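Local coordinates for protein 2''-aminoglycoside nucleotidyltransferase (Klebsiella pneumoniae, PDB 4WQK) that confers resistance to kanamycin, gentamicin, tobramycin and related aminoglycosides by magnesium-dependent adenylation of their 2''-hydroxyl group, at residues A31-L36 against R41-I46. Numbering follows the deposited sequence. Where two conformers were deposited one is given.
With MG (magnesium ion), chain B.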
loop_
_atom_site.group_PDB
_atom_site.type_symbol
_atom_site.label_atom_id
_atom_site.label_comp_id
_atom_site.label_asym_id
_atom_site.label_seq_id
_atom_site.Cartn_x
_atom_site.Cartn_y
_atom_site.Cartn_z
ATOM N N ALA A 31 5.130 -2.516 -0.223
ATOM C CA ALA A 31 4.580 -3.482 0.748
ATOM C C ALA A 31 5.049 -4.882 0.428
ATOM O O ALA A 31 5.349 -5.709 1.348
ATOM C CB ALA A 31 3.071 -3.463 0.774
ATOM N N ILE A 32 5.126 -5.197 -0.872
ATOM C CA ILE A 32 5.671 -6.486 -1.302
ATOM C C ILE A 32 7.130 -6.639 -0.819
ATOM O O ILE A 32 7.482 -7.650 -0.217
ATOM C CB ILE A 32 5.592 -6.639 -2.845
ATOM C CG1 ILE A 32 4.115 -6.592 -3.274
ATOM C CG2 ILE A 32 6.310 -7.918 -3.329
ATOM C CD1 ILE A 32 3.928 -6.516 -4.786
ATOM N N ASP A 33 7.949 -5.620 -1.050
ATOM C CA ASP A 33 9.361 -5.692 -0.651
ATOM C C ASP A 33 9.482 -5.725 0.865
ATOM O O ASP A 33 10.349 -6.450 1.373
ATOM C CB ASP A 33 10.147 -4.515 -1.229
ATOM C CG ASP A 33 10.466 -4.695 -2.708
ATOM O OD1 ASP A 33 9.954 -5.658 -3.373
ATOM O OD2 ASP A 33 11.262 -3.878 -3.232
ATOM N N ALA A 34 8.603 -4.997 1.557
ATOM C CA ALA A 34 8.641 -5.006 3.026
ATOM C C ALA A 34 8.299 -6.408 3.570
ATOM O O ALA A 34 8.985 -6.920 4.466
ATOM C CB ALA A 34 7.741 -3.957 3.555
ATOM N N ARG A 35 7.237 -7.030 3.048
ATOM C CA ARG A 35 6.883 -8.361 3.511
ATOM C C ARG A 35 7.970 -9.365 3.178
ATOM O O ARG A 35 8.217 -10.335 3.930
ATOM C CB ARG A 35 5.554 -8.818 2.882
ATOM C CG ARG A 35 4.382 -8.121 3.523
ATOM C CD ARG A 35 3.028 -8.690 3.088
ATOM N NE ARG A 35 2.037 -8.017 3.906
ATOM C CZ ARG A 35 1.645 -8.429 5.108
ATOM N NH1 ARG A 35 2.117 -9.575 5.621
ATOM N NH2 ARG A 35 0.776 -7.695 5.796
ATOM N N LEU A 36 8.625 -9.203 2.014
ATOM C CA LEU A 36 9.714 -10.099 1.664
ATOM C C LEU A 36 11.009 -9.842 2.475
ATOM O O LEU A 36 11.852 -10.722 2.633
ATOM C CB LEU A 36 10.051 -10.013 0.177
ATOM C CG LEU A 36 8.857 -10.462 -0.663
ATOM C CD1 LEU A 36 9.222 -10.173 -2.096
ATOM C CD2 LEU A 36 8.609 -11.948 -0.498
ATOM N N ARG A 41 13.266 -4.124 -6.617
ATOM C CA ARG A 41 13.284 -3.269 -7.800
ATOM C C ARG A 41 13.191 -1.812 -7.376
ATOM O O ARG A 41 13.035 -1.507 -6.203
ATOM C CB ARG A 41 12.145 -3.618 -8.778
ATOM C CG ARG A 41 10.725 -3.289 -8.315
ATOM C CD ARG A 41 9.764 -3.454 -9.484
ATOM N NE ARG A 41 8.348 -3.341 -9.138
ATOM C CZ ARG A 41 7.641 -2.218 -9.239
ATOM N NH1 ARG A 41 8.228 -1.100 -9.639
ATOM N NH2 ARG A 41 6.353 -2.206 -8.918
ATOM N N LYS A 42 13.363 -0.922 -8.342
ATOM C CA LYS A 42 13.182 0.503 -8.117
ATOM C C LYS A 42 11.684 0.794 -8.166
ATOM O O LYS A 42 10.972 0.313 -9.047
ATOM C CB LYS A 42 13.950 1.324 -9.168
ATOM C CG LYS A 42 13.908 2.828 -8.939
ATOM C CD LYS A 42 14.679 3.225 -7.685
ATOM C CE LYS A 42 14.232 4.598 -7.151
ATOM N NZ LYS A 42 14.710 4.834 -5.753
ATOM N N HIS A 43 11.216 1.592 -7.217
ATOM C CA HIS A 43 9.786 1.934 -7.088
ATOM C C HIS A 43 9.521 3.369 -7.508
ATOM O O HIS A 43 10.261 4.276 -7.114
ATOM C CB HIS A 43 9.334 1.716 -5.648
ATOM C CG HIS A 43 9.483 0.309 -5.190
ATOM N ND1 HIS A 43 8.649 -0.699 -5.631
ATOM C CD2 HIS A 43 10.397 -0.276 -4.380
ATOM C CE1 HIS A 43 9.046 -1.844 -5.105
ATOM N NE2 HIS A 43 10.086 -1.614 -4.328
ATOM N N ASP A 44 8.468 3.582 -8.302
ATOM C CA ASP A 44 8.144 4.910 -8.812
ATOM C C ASP A 44 7.698 5.845 -7.690
ATOM O O ASP A 44 7.869 7.064 -7.785
ATOM C CB ASP A 44 7.021 4.842 -9.864
ATOM C CG ASP A 44 7.474 4.277 -11.203
ATOM O OD1 ASP A 44 8.697 4.132 -11.458
ATOM O OD2 ASP A 44 6.566 3.997 -12.018
ATOM N N ASP A 45 7.100 5.267 -6.659
ATOM C CA ASP A 45 6.599 6.062 -5.545
ATOM C C ASP A 45 6.426 5.205 -4.300
ATOM O O ASP A 45 6.745 4.018 -4.322
ATOM C CB ASP A 45 5.284 6.751 -5.922
ATOM C CG ASP A 45 4.164 5.779 -6.217
ATOM O OD1 ASP A 45 4.222 4.604 -5.816
ATOM O OD2 ASP A 45 3.206 6.200 -6.887
ATOM N N ILE A 46 5.961 5.819 -3.211
ATOM C CA ILE A 46 5.698 5.118 -1.976
ATOM C C ILE A 46 4.182 5.141 -1.759
ATOM O O ILE A 46 3.605 6.210 -1.691
ATOM C CB ILE A 46 6.374 5.782 -0.774
ATOM C CG1 ILE A 46 7.898 5.789 -0.963
ATOM C CG2 ILE A 46 6.066 5.056 0.518
ATOM C CD1 ILE A 46 8.549 6.901 -0.196
HETATM MG MG MG B . 3.258 2.896 -6.112
HETATM O O HOH W 1 5.194 1.963 -5.252
HETATM O O HOH W 2 2.845 0.514 -6.308
HETATM O O HOH W 3 1.681 2.236 -6.732
HETATM O O HOH W 4 3.854 2.908 -8.014
#
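Asp-33, on helix 28-36, reaches across to His-43 in the loop that follows, and this one pair carries the contact. The imidazole NE2 donates to Asp-33 OD2 over 2.8 Å, nearly straight at 162°. The acceptor lies almost in the ring plane, at the edge of the imidazole; the carboxylate is turned 68° against the ring, and OD2 is met from above the carboxylate plane. With CG anti to the carbonyl carbon (chi1 -61°), His-43 sends its ring out toward the helix, and the two side chains approach from opposite directions. The other carboxylate oxygen, OD1, bonds the hydroxyl of Thr-40 in the connecting loop, which helps fix the rotation of the acid. In the conformer given, the ND1 side of the imidazole faces the guanidinium of Arg-41, and Arg-41 NE bonds Ser-152 on helix 147-160. Two residues beyond the histidine, Asp-45 OD1 binds magnesium at 2.0 Å, and a metal-bound water donates to the backbone O of Asp-45. Asp-47 also binds this ion. The His-carboxylate bond thus ties the helix to the loop leading into strand 46-51, where Asp-45 and Asp-47 form the metal-binding Asp-X-Asp motif of the nucleotidyltransferase fold.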